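Local structure of AT-less polyketide synthase (Streptomyces platensis subsp. rosaceus, 4TKT) at residues H48-Y52 with T62-W66; F134-M138 with V182-S188; R473-G477 with L525-G531. The protein is a ketosynthase domain of a modular polyketide synthase that probably catalyses the decarboxylative condensation extending the growing chain in isomigrastatin biosynthesis. All coordinates share one frame; numbering follows the deposited sequence.

Contact 1: H48-Y52 with T62-W66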
ATOM      1  N   HIS A  48      25.586 -11.125   9.405  1.00 44.35           N
ATOM      2  CA  HIS A  48      25.493 -11.911   8.183  1.00 42.76           C
ATOM      3  C   HIS A  48      26.813 -12.589   7.823  1.00 45.14           C
ATOM      4  O   HIS A  48      26.846 -13.482   6.975  1.00 46.87           O
ATOM      5  CB  HIS A  48      25.026 -11.031   7.024  1.00 36.57           C
ATOM      6  CG  HIS A  48      24.519 -11.805   5.848  1.00 35.13           C
ATOM      7  ND1 HIS A  48      23.440 -12.659   5.930  1.00 37.50           N
ATOM      8  CD2 HIS A  48      24.945 -11.859   4.565  1.00 35.34           C
ATOM      9  CE1 HIS A  48      23.222 -13.204   4.746  1.00 32.61           C
ATOM     10  NE2 HIS A  48      24.121 -12.734   3.900  1.00 36.45           N
ATOM     11  N   SER A  49      27.896 -12.174   8.471  1.00 42.76           N
ATOM     12  CA  SER A  49      29.203 -12.773   8.219  1.00 43.58           C
ATOM     13  C   SER A  49      29.232 -14.216   8.707  1.00 49.57           C
ATOM     14  O   SER A  49      30.081 -15.003   8.291  1.00 57.13           O
ATOM     15  CB  SER A  49      30.315 -11.971   8.897  1.00 46.18           C
ATOM     16  OG  SER A  49      30.446 -12.332  10.261  1.00 47.23           O
ATOM     17  N   ARG A  50      28.302 -14.557   9.591  1.00 43.96           N
ATOM     18  CA  ARG A  50      28.176 -15.925  10.070  1.00 49.96           C
ATOM     19  C   ARG A  50      27.617 -16.829   8.974  1.00 52.84           C
ATOM     20  O   ARG A  50      27.847 -18.039   8.979  1.00 55.32           O
ATOM     21  CB  ARG A  50      27.278 -15.987  11.310  1.00 59.26           C
ATOM     22  CG  ARG A  50      27.116 -17.392  11.875  1.00 72.13           C
ATOM     23  CD  ARG A  50      26.057 -17.465  12.959  1.00 83.45           C
ATOM     24  NE  ARG A  50      25.690 -18.851  13.246  1.00 89.33           N
ATOM     25  CZ  ARG A  50      24.812 -19.218  14.174  1.00 89.12           C
ATOM     26  NH1 ARG A  50      24.207 -18.304  14.919  1.00 88.97           N
ATOM     27  NH2 ARG A  50      24.542 -20.504  14.359  1.00 87.27           N
ATOM     28  N   TYR A  51      26.898 -16.236   8.026  1.00 50.18           N
ATOM     29  CA  TYR A  51      26.192 -17.019   7.019  1.00 44.53           C
ATOM     30  C   TYR A  51      26.697 -16.810   5.594  1.00 45.62           C
ATOM     31  O   TYR A  51      26.474 -17.657   4.733  1.00 48.12           O
ATOM     32  CB  TYR A  51      24.698 -16.703   7.064  1.00 35.22           C
ATOM     33  CG  TYR A  51      24.103 -16.776   8.445  1.00 35.05           C
ATOM     34  CD1 TYR A  51      23.812 -17.999   9.032  1.00 38.46           C
ATOM     35  CD2 TYR A  51      23.822 -15.621   9.160  1.00 35.08           C
ATOM     36  CE1 TYR A  51      23.263 -18.069  10.298  1.00 40.82           C
ATOM     37  CE2 TYR A  51      23.274 -15.681  10.424  1.00 44.69           C
ATOM     38  CZ  TYR A  51      22.996 -16.908  10.989  1.00 43.65           C
ATOM     39  OH  TYR A  51      22.450 -16.972  12.250  1.00 49.87           O
ATOM     40  N   TYR A  52      27.362 -15.692   5.332  1.00 38.70           N
ATOM     41  CA  TYR A  52      27.738 -15.383   3.957  1.00 41.39           C
ATOM     42  C   TYR A  52      28.896 -16.236   3.450  1.00 46.40           C
ATOM     43  O   TYR A  52      29.874 -16.469   4.160  1.00 53.58           O
ATOM     44  CB  TYR A  52      28.095 -13.903   3.803  1.00 39.65           C
ATOM     45  CG  TYR A  52      28.483 -13.542   2.386  1.00 40.06           C
ATOM     46  CD1 TYR A  52      27.517 -13.384   1.399  1.00 38.37           C
ATOM     47  CD2 TYR A  52      29.815 -13.375   2.030  1.00 42.35           C
ATOM     48  CE1 TYR A  52      27.869 -13.063   0.099  1.00 40.49           C
ATOM     49  CE2 TYR A  52      30.175 -13.055   0.734  1.00 42.92           C
ATOM     50  CZ  TYR A  52      29.200 -12.899  -0.226  1.00 41.21           C
ATOM     51  OH  TYR A  52      29.560 -12.580  -1.515  1.00 46.45           O
ATOM     52  N   THR A  62      25.084 -18.927   2.717  1.00 34.46           N
ATOM     53  CA  THR A  62      24.333 -18.323   1.624  1.00 33.17           C
ATOM     54  C   THR A  62      25.235 -17.395   0.819  1.00 34.37           C
ATOM     55  O   THR A  62      26.169 -16.803   1.359  1.00 39.29           O
ATOM     56  CB  THR A  62      23.111 -17.537   2.134  1.00 34.01           C
ATOM     57  OG1 THR A  62      22.392 -16.995   1.020  1.00 35.11           O
ATOM     58  CG2 THR A  62      23.541 -16.405   3.048  1.00 32.26           C
ATOM     59  N   TYR A  63      24.961 -17.276  -0.475  1.00 38.44           N
ATOM     60  CA  TYR A  63      25.791 -16.460  -1.353  1.00 38.28           C
ATOM     61  C   TYR A  63      25.132 -15.118  -1.654  1.00 38.45           C
ATOM     62  O   TYR A  63      25.672 -14.301  -2.400  1.00 40.80           O
ATOM     63  CB  TYR A  63      26.098 -17.211  -2.652  1.00 35.84           C
ATOM     64  CG  TYR A  63      24.872 -17.619  -3.430  1.00 34.20           C
ATOM     65  CD1 TYR A  63      24.169 -18.772  -3.105  1.00 37.92           C
ATOM     66  CD2 TYR A  63      24.420 -16.854  -4.495  1.00 33.87           C
ATOM     67  CE1 TYR A  63      23.045 -19.147  -3.813  1.00 39.44           C
ATOM     68  CE2 TYR A  63      23.301 -17.219  -5.208  1.00 39.18           C
ATOM     69  CZ  TYR A  63      22.616 -18.366  -4.866  1.00 39.96           C
ATOM     70  OH  TYR A  63      21.498 -18.726  -5.582  1.00 39.73           O
ATOM     71  N   SER A  64      23.963 -14.897  -1.064  1.00 35.42           N
ATOM     72  CA  SER A  64      23.275 -13.618  -1.184  1.00 36.18           C
ATOM     73  C   SER A  64      23.458 -12.798   0.083  1.00 36.05           C
ATOM     74  O   SER A  64      23.357 -13.325   1.191  1.00 39.44           O
ATOM     75  CB  SER A  64      21.786 -13.826  -1.461  1.00 37.14           C
ATOM     76  OG  SER A  64      21.095 -12.589  -1.450  1.00 40.24           O
ATOM     77  N   LYS A  65      23.729 -11.507  -0.082  1.00 36.87           N
ATOM     78  CA  LYS A  65      23.876 -10.611   1.059  1.00 36.85           C
ATOM     79  C   LYS A  65      23.175  -9.281   0.806  1.00 34.71           C
ATOM     80  O   LYS A  65      23.500  -8.268   1.424  1.00 36.46           O
ATOM     81  CB  LYS A  65      25.355 -10.378   1.370  1.00 36.62           C
ATOM     82  CG  LYS A  65      26.142  -9.750   0.234  1.00 37.55           C
ATOM     83  CD  LYS A  65      27.560  -9.427   0.675  1.00 40.72           C
ATOM     84  CE  LYS A  65      28.320  -8.665  -0.397  1.00 51.19           C
ATOM     85  NZ  LYS A  65      29.656  -8.215   0.089  1.00 61.42           N
ATOM     86  N   TRP A  66      22.206  -9.296  -0.102  1.00 34.34           N
ATOM     87  CA  TRP A  66      21.490  -8.084  -0.479  1.00 32.29           C
ATOM     88  C   TRP A  66      19.993  -8.204  -0.223  1.00 33.61           C
ATOM     89  O   TRP A  66      19.472  -9.303  -0.024  1.00 33.66           O
ATOM     90  CB  TRP A  66      21.739  -7.761  -1.952  1.00 37.63           C
ATOM     91  CG  TRP A  66      23.186  -7.653  -2.301  1.00 39.21           C
ATOM     92  CD1 TRP A  66      23.962  -6.533  -2.242  1.00 36.35           C
ATOM     93  CD2 TRP A  66      24.038  -8.708  -2.766  1.00 38.79           C
ATOM     94  NE1 TRP A  66      25.244  -6.824  -2.640  1.00 37.95           N
ATOM     95  CE2 TRP A  66      25.317  -8.152  -2.968  1.00 42.54           C
ATOM     96  CE3 TRP A  66      23.843 -10.067  -3.028  1.00 37.41           C
ATOM     97  CZ2 TRP A  66      26.396  -8.908  -3.423  1.00 41.13           C
ATOM     98  CZ3 TRP A  66      24.915 -10.816  -3.484  1.00 41.80           C
ATOM     99  CH2 TRP A  66      26.176 -10.236  -3.674  1.00 39.92           C
TER
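Thr62 N donates to Tyr51 O at 2.8 Å, and this bond draws two parts of one long loop together at a single backbone bridge between Tyr52 and Thr62. Next to it, Tyr52 CA points its hydrogen at Thr62 O, 3.4 Å away. The second polar tie comes from a side chain: His48 NE2 reaches Ser64 O at 2.9 Å, striking a lone pair in the carbonyl plane while the oxygen sits at the ring's edge. With CG anti to the backbone N (chi1 -163°), the imidazole is carried across to the other segment, where CE1 meets the methyl Thr62 CG2 at 3.6 Å and CD2 meets Lys65 CB at 3.5 Å. Lys65, its CG between the backbone N and the carbonyl carbon (chi1 60°) and its chain extended from there, crosses the Tyr52 ring at a slant; its CD makes a CH-pi contact over one face, offset toward the rim, 4.0 Å from the ring centroid. Thr62 OG1 turns instead to Tyr222 O, joining the loop to helix 220-227. Because His48 ND1 is hydrogen-bonded to the indole N-H of Trp46 and NE2 donates to a carbonyl, the imidazole is probably neutral, with its proton on NE2.

Contact 2: F134-M138 with V182-S188; sequences FAGAM and VDTMCAS
The carboxylate of Asp183 is the flat group that meets the opposing segment. Its OD1 lies 3.2 Å from Met138 CB, and the same oxygen accepts a hydrogen bond from Met185 N at 2.9 Å on its anti side, 31° out of the carboxylate plane, which closes an Asx turn. CG stands anti to the backbone N (chi1 -176°), and that brings the carboxylate up beside Met138. The selenomethionine Met138 bends at its last torsion (-66°), setting SE 3.6 Å from Met185 CA and CE 3.9 Å from Met185 CB, with the two chains crossing at about a right angle. Earlier in each segment, strands 129-136 and 179-182 run parallel: Val182 N donates to Ala135 O at 2.8 Å and Ala137 N to Val182 O at 3.3 Å. Helix 163-173, one of two helices between these strands in the chain, packs on Ala135 and Ala137, in a beta-alpha-beta crossover of the thiolase fold. The turn that follows carries Cys186, whose place ahead of helix 188-202 and contact with His361 are consistent with the nucleophilic cysteine of ketosynthases. Ser188 CB rests 3.8 Å from Gly136 CA. Its OG donates to Met185 O at 2.6 Å and accepts from Thr184 N; an alanine here would probably leave Thr184 N without its acceptor and Met185 O with Ser188 N as its remaining donor in the turn.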
ATOM      1  N   PHE A 134      -8.622  -8.267   3.949  1.00 25.67           N
ATOM      2  CA  PHE A 134      -8.007  -9.365   3.219  1.00 25.34           C
ATOM      3  C   PHE A 134      -6.515  -9.126   3.096  1.00 25.01           C
ATOM      4  O   PHE A 134      -6.076  -8.262   2.338  1.00 32.91           O
ATOM      5  CB  PHE A 134      -8.638  -9.514   1.836  1.00 26.27           C
ATOM      6  CG  PHE A 134     -10.110  -9.789   1.874  1.00 33.42           C
ATOM      7  CD1 PHE A 134     -11.018  -8.752   1.985  1.00 27.01           C
ATOM      8  CD2 PHE A 134     -10.588 -11.087   1.810  1.00 32.13           C
ATOM      9  CE1 PHE A 134     -12.373  -9.002   2.028  1.00 35.51           C
ATOM     10  CE2 PHE A 134     -11.941 -11.344   1.852  1.00 27.74           C
ATOM     11  CZ  PHE A 134     -12.835 -10.300   1.962  1.00 36.37           C
ATOM     12  N   ALA A 135      -5.738  -9.895   3.849  1.00 24.52           N
ATOM     13  CA  ALA A 135      -4.299  -9.697   3.902  1.00 24.25           C
ATOM     14  C   ALA A 135      -3.550 -10.861   3.269  1.00 29.13           C
ATOM     15  O   ALA A 135      -3.957 -12.012   3.391  1.00 27.59           O
ATOM     16  CB  ALA A 135      -3.852  -9.503   5.340  1.00 23.64           C
ATOM     17  N   GLY A 136      -2.454 -10.552   2.588  1.00 24.71           N
ATOM     18  CA  GLY A 136      -1.598 -11.576   2.025  1.00 25.04           C
ATOM     19  C   GLY A 136      -0.250 -11.601   2.716  1.00 30.57           C
ATOM     20  O   GLY A 136       0.407 -10.567   2.845  1.00 32.51           O
ATOM     21  N   ALA A 137       0.156 -12.780   3.171  1.00 29.04           N
ATOM     22  CA  ALA A 137       1.460 -12.962   3.799  1.00 24.39           C
ATOM     23  C   ALA A 137       1.868 -14.423   3.694  1.00 29.31           C
ATOM     24  O   ALA A 137       1.012 -15.295   3.568  1.00 27.91           O
ATOM     25  CB  ALA A 137       1.425 -12.517   5.244  1.00 23.79           C
HETATM   26  N   MSE A 138       3.169 -14.697   3.749  1.00 24.90           N
HETATM   27  CA  MSE A 138       3.637 -16.067   3.575  1.00 25.38           C
HETATM   28  C   MSE A 138       4.688 -16.519   4.592  1.00 33.29           C
HETATM   29  O   MSE A 138       4.956 -17.713   4.707  1.00 40.39           O
HETATM   30  CB  MSE A 138       4.190 -16.253   2.162  1.00 28.62           C
HETATM   31  CG  MSE A 138       5.403 -15.397   1.830  1.00 33.25           C
HETATM   32 SE   MSE A 138       6.133 -15.790   0.053  1.00 54.19          SE
HETATM   33  CE  MSE A 138       6.735 -17.618   0.352  1.00 31.06           C
ATOM     34  N   VAL A 182      -4.565 -14.704   3.528  1.00 27.53           N
ATOM     35  CA  VAL A 182      -4.346 -15.749   2.541  1.00 26.03           C
ATOM     36  C   VAL A 182      -2.872 -15.910   2.211  1.00 24.08           C
ATOM     37  O   VAL A 182      -2.120 -14.935   2.156  1.00 27.27           O
ATOM     38  CB  VAL A 182      -5.116 -15.475   1.240  1.00 31.89           C
ATOM     39  CG1 VAL A 182      -6.601 -15.577   1.491  1.00 35.51           C
ATOM     40  CG2 VAL A 182      -4.757 -14.109   0.684  1.00 28.13           C
ATOM     41  N   ASP A 183      -2.466 -17.155   2.000  1.00 20.73           N
ATOM     42  CA  ASP A 183      -1.112 -17.449   1.573  1.00 21.68           C
ATOM     43  C   ASP A 183      -1.130 -18.191   0.243  1.00 26.36           C
ATOM     44  O   ASP A 183      -1.596 -19.326   0.157  1.00 25.88           O
ATOM     45  CB  ASP A 183      -0.373 -18.268   2.634  1.00 20.67           C
ATOM     46  CG  ASP A 183       1.080 -18.517   2.271  1.00 37.17           C
ATOM     47  OD1 ASP A 183       1.574 -17.876   1.319  1.00 32.64           O
ATOM     48  OD2 ASP A 183       1.733 -19.353   2.931  1.00 51.53           O
ATOM     49  N   THR A 184      -0.643 -17.524  -0.795  1.00 23.60           N
ATOM     50  CA  THR A 184      -0.383 -18.163  -2.077  1.00 26.74           C
ATOM     51  C   THR A 184       1.020 -17.768  -2.509  1.00 28.97           C
ATOM     52  O   THR A 184       1.310 -17.649  -3.698  1.00 30.36           O
ATOM     53  CB  THR A 184      -1.401 -17.759  -3.152  1.00 22.64           C
ATOM     54  OG1 THR A 184      -1.374 -16.337  -3.326  1.00 29.22           O
ATOM     55  CG2 THR A 184      -2.804 -18.188  -2.749  1.00 22.75           C
HETATM   56  N   MSE A 185       1.874 -17.556  -1.511  1.00 21.73           N
HETATM   57  CA  MSE A 185       3.254 -17.121  -1.708  1.00 26.20           C
HETATM   58  C   MSE A 185       3.333 -15.782  -2.443  1.00 27.14           C
HETATM   59  O   MSE A 185       2.702 -14.810  -2.035  1.00 28.12           O
HETATM   60  CB  MSE A 185       4.054 -18.188  -2.454  1.00 22.40           C
HETATM   61  CG  MSE A 185       3.903 -19.581  -1.861  1.00 42.56           C
HETATM   62 SE   MSE A 185       5.396 -20.757  -2.285  1.00 48.77          SE
HETATM   63  CE  MSE A 185       4.632 -22.462  -1.716  1.00 23.80           C
ATOM     64  N   CYS A 186       4.104 -15.743  -3.525  1.00 22.28           N
ATOM     65  CA  CYS A 186       4.381 -14.499  -4.239  1.00 36.99           C
ATOM     66  C   CYS A 186       3.115 -13.811  -4.750  1.00 33.65           C
ATOM     67  O   CYS A 186       3.108 -12.602  -4.983  1.00 35.28           O
ATOM     68  CB  CYS A 186       5.330 -14.764  -5.414  1.00 43.19           C
ATOM     69  SG  CYS A 186       6.795 -15.755  -5.006  1.00 49.57           S
ATOM     70  N   ALA A 187       2.046 -14.580  -4.918  1.00 30.74           N
ATOM     71  CA  ALA A 187       0.801 -14.045  -5.459  1.00 32.97           C
ATOM     72  C   ALA A 187      -0.198 -13.667  -4.367  1.00 34.17           C
ATOM     73  O   ALA A 187      -1.355 -13.368  -4.663  1.00 31.87           O
ATOM     74  CB  ALA A 187       0.173 -15.051  -6.410  1.00 23.67           C
ATOM     75  N   SER A 188       0.250 -13.668  -3.113  1.00 25.53           N
ATOM     76  CA  SER A 188      -0.656 -13.501  -1.976  1.00 21.28           C
ATOM     77  C   SER A 188      -1.465 -12.206  -2.012  1.00 26.88           C
ATOM     78  O   SER A 188      -2.688 -12.240  -1.887  1.00 32.87           O
ATOM     79  CB  SER A 188       0.124 -13.580  -0.668  1.00 20.69           C
ATOM     80  OG  SER A 188       0.634 -14.887  -0.474  1.00 26.84           O
TER

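Contact 3: R473-G477 with L525-G531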
ATOM      1  N   ARG A 473       1.689  18.603  17.647  1.00 38.23           N
ATOM      2  CA  ARG A 473       2.583  19.603  17.074  1.00 38.35           C
ATOM      3  C   ARG A 473       3.378  19.009  15.916  1.00 49.77           C
ATOM      4  O   ARG A 473       3.758  19.716  14.980  1.00 54.10           O
ATOM      5  CB  ARG A 473       3.522  20.160  18.141  1.00 39.01           C
ATOM      6  CG  ARG A 473       2.797  20.812  19.305  1.00 38.97           C
ATOM      7  CD  ARG A 473       3.733  21.657  20.147  1.00 39.74           C
ATOM      8  NE  ARG A 473       3.037  22.257  21.281  1.00 46.04           N
ATOM      9  CZ  ARG A 473       2.333  23.383  21.217  1.00 50.68           C
ATOM     10  NH1 ARG A 473       2.224  24.037  20.069  1.00 55.93           N
ATOM     11  NH2 ARG A 473       1.731  23.853  22.299  1.00 50.86           N
ATOM     12  N   GLU A 474       3.622  17.705  15.986  1.00 38.91           N
ATOM     13  CA  GLU A 474       4.264  16.982  14.899  1.00 42.63           C
ATOM     14  C   GLU A 474       3.374  16.978  13.652  1.00 40.86           C
ATOM     15  O   GLU A 474       3.848  17.227  12.543  1.00 40.86           O
ATOM     16  CB  GLU A 474       4.587  15.551  15.336  1.00 52.28           C
ATOM     17  CG  GLU A 474       5.313  14.711  14.296  1.00 72.27           C
ATOM     18  CD  GLU A 474       6.813  14.948  14.278  1.00 87.07           C
ATOM     19  OE1 GLU A 474       7.283  15.887  14.954  1.00 90.08           O
ATOM     20  OE2 GLU A 474       7.525  14.185  13.587  1.00 93.67           O
ATOM     21  N   SER A 475       2.086  16.703  13.842  1.00 40.67           N
ATOM     22  CA  SER A 475       1.120  16.722  12.744  1.00 44.78           C
ATOM     23  C   SER A 475       1.048  18.092  12.085  1.00 47.87           C
ATOM     24  O   SER A 475       0.954  18.198  10.862  1.00 46.29           O
ATOM     25  CB  SER A 475      -0.273  16.322  13.235  1.00 52.36           C
ATOM     26  OG  SER A 475      -0.304  14.977  13.672  1.00 59.78           O
ATOM     27  N   ALA A 476       1.086  19.139  12.906  1.00 44.65           N
ATOM     28  CA  ALA A 476       1.019  20.506  12.407  1.00 44.16           C
ATOM     29  C   ALA A 476       2.216  20.803  11.515  1.00 47.17           C
ATOM     30  O   ALA A 476       2.088  21.459  10.481  1.00 45.62           O
ATOM     31  CB  ALA A 476       0.952  21.495  13.563  1.00 38.42           C
ATOM     32  N   GLY A 477       3.380  20.308  11.920  1.00 39.14           N
ATOM     33  CA  GLY A 477       4.592  20.497  11.150  1.00 42.09           C
ATOM     34  C   GLY A 477       4.548  19.782   9.814  1.00 43.68           C
ATOM     35  O   GLY A 477       4.927  20.346   8.788  1.00 47.36           O
ATOM     36  N   LEU A 525      -0.148  26.806  11.402  1.00 37.32           N
ATOM     37  CA  LEU A 525       0.418  25.471  11.568  1.00 36.48           C
ATOM     38  C   LEU A 525       1.851  25.536  12.072  1.00 43.13           C
ATOM     39  O   LEU A 525       2.249  24.759  12.939  1.00 45.36           O
ATOM     40  CB  LEU A 525       0.360  24.698  10.250  1.00 36.54           C
ATOM     41  CG  LEU A 525      -1.049  24.321   9.794  1.00 42.83           C
ATOM     42  CD1 LEU A 525      -1.036  23.751   8.384  1.00 36.97           C
ATOM     43  CD2 LEU A 525      -1.675  23.339  10.774  1.00 35.91           C
ATOM     44  N   ASP A 526       2.623  26.470  11.527  1.00 42.07           N
ATOM     45  CA  ASP A 526       4.006  26.654  11.943  1.00 45.33           C
ATOM     46  C   ASP A 526       4.074  27.085  13.404  1.00 43.94           C
ATOM     47  O   ASP A 526       4.934  26.628  14.157  1.00 46.61           O
ATOM     48  CB  ASP A 526       4.705  27.685  11.055  1.00 49.99           C
ATOM     49  CG  ASP A 526       6.215  27.647  11.197  1.00 57.56           C
ATOM     50  OD1 ASP A 526       6.768  26.543  11.381  1.00 57.78           O
ATOM     51  OD2 ASP A 526       6.850  28.720  11.121  1.00 62.73           O
ATOM     52  N   ALA A 527       3.158  27.963  13.798  1.00 43.56           N
ATOM     53  CA  ALA A 527       3.106  28.457  15.168  1.00 42.77           C
ATOM     54  C   ALA A 527       2.803  27.324  16.142  1.00 45.12           C
ATOM     55  O   ALA A 527       3.451  27.195  17.180  1.00 52.22           O
ATOM     56  CB  ALA A 527       2.068  29.558  15.296  1.00 41.74           C
ATOM     57  N   CYS A 528       1.816  26.507  15.797  1.00 40.13           N
ATOM     58  CA  CYS A 528       1.453  25.357  16.615  1.00 41.06           C
ATOM     59  C   CYS A 528       2.580  24.329  16.668  1.00 46.10           C
ATOM     60  O   CYS A 528       2.848  23.746  17.718  1.00 50.07           O
ATOM     61  CB  CYS A 528       0.181  24.704  16.082  1.00 39.46           C
ATOM     62  SG  CYS A 528      -0.266  23.177  16.932  1.00 54.05           S
ATOM     63  N   ALA A 529       3.234  24.111  15.533  1.00 47.46           N
ATOM     64  CA  ALA A 529       4.332  23.155  15.453  1.00 41.08           C
ATOM     65  C   ALA A 529       5.517  23.595  16.309  1.00 40.67           C
ATOM     66  O   ALA A 529       6.111  22.787  17.018  1.00 44.23           O
ATOM     67  CB  ALA A 529       4.764  22.965  14.007  1.00 34.58           C
ATOM     68  N   LEU A 530       5.852  24.880  16.242  1.00 41.58           N
ATOM     69  CA  LEU A 530       6.990  25.417  16.981  1.00 42.83           C
ATOM     70  C   LEU A 530       6.618  25.810  18.407  1.00 46.56           C
ATOM     71  O   LEU A 530       7.469  26.249  19.180  1.00 45.68           O
ATOM     72  CB  LEU A 530       7.578  26.626  16.250  1.00 43.04           C
ATOM     73  CG  LEU A 530       8.229  26.344  14.894  1.00 43.27           C
ATOM     74  CD1 LEU A 530       8.719  27.632  14.257  1.00 45.78           C
ATOM     75  CD2 LEU A 530       9.368  25.355  15.050  1.00 36.98           C
ATOM     76  N   GLY A 531       5.343  25.655  18.749  1.00 48.28           N
ATOM     77  CA  GLY A 531       4.869  25.984  20.081  1.00 42.15           C
ATOM     78  C   GLY A 531       4.916  27.467  20.388  1.00 46.24           C
ATOM     79  O   GLY A 531       4.988  27.862  21.552  1.00 49.11           O
TER
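Helix segments 473-477 and 525-530 run roughly antiparallel, 143° between their directions, and their axes approach to 7.5 Å, with Arg473 beside Ala529 and Ala476 beside Leu525. Small residues allow that closeness. Ala476 CB points toward the other helix and sits 3.6 Å from Leu525 O, with Cys528 SG at 4.0 Å from the same methyl and the side chains of Ala529 and Leu525 also in touch with it. Ala529 returns the contact, its CB 3.5 Å from Arg473 O and close to the backbone of Gly477. Arg473 leaves its helix with CG anti to the carbonyl carbon (chi1 -59°), and the chain, extended from CG to NE, lays its aliphatic part alongside Cys528 O, with CG 3.3 Å from that oxygen. The guanidinium then offers its edge to the same carbonyl; NH1 is modelled 2.4 Å from Cys528 O, too short to be taken literally, so the length of this hydrogen bond is doubtful. Gly531 CA lies over one face of the guanidinium. Beyond the contact, NE forms a salt bridge with Glu469 and Phe540 adds a cation-pi partner, so the group is steadied from several directions. The carbonyl it meets belongs to the last turn of helix 518-530, where a positive charge would probably be favoured. Gly531, with positive phi, is the C-prime residue of a Schellman motif closing this helix, which also packs on strand 509-515 through Leu525 and Cys528 and pairs antiparallel with helix 469-482 in the RhiE-like linker domain.

How the contacts relate
The three contacts follow one another along the chain and none touches another. Contact 2 lies nearest the chain's centre, about 14 Å from it, and holds the turn bearing Cys186, the probable active-site cysteine. Contact 1 belongs to the same ketosynthase region but lies in a loop farther out, about 29 Å from the chain's centre; its centre is about 26 Å from that of contact 2, and about 15 Å separates their nearest atoms. Contact 3 is in the linker domain, on the opposite side of the chain's centre from contact 2. Its centre lies about 40 Å from that of contact 2 and about 45 Å from that of contact 1, well away from the presumed active site.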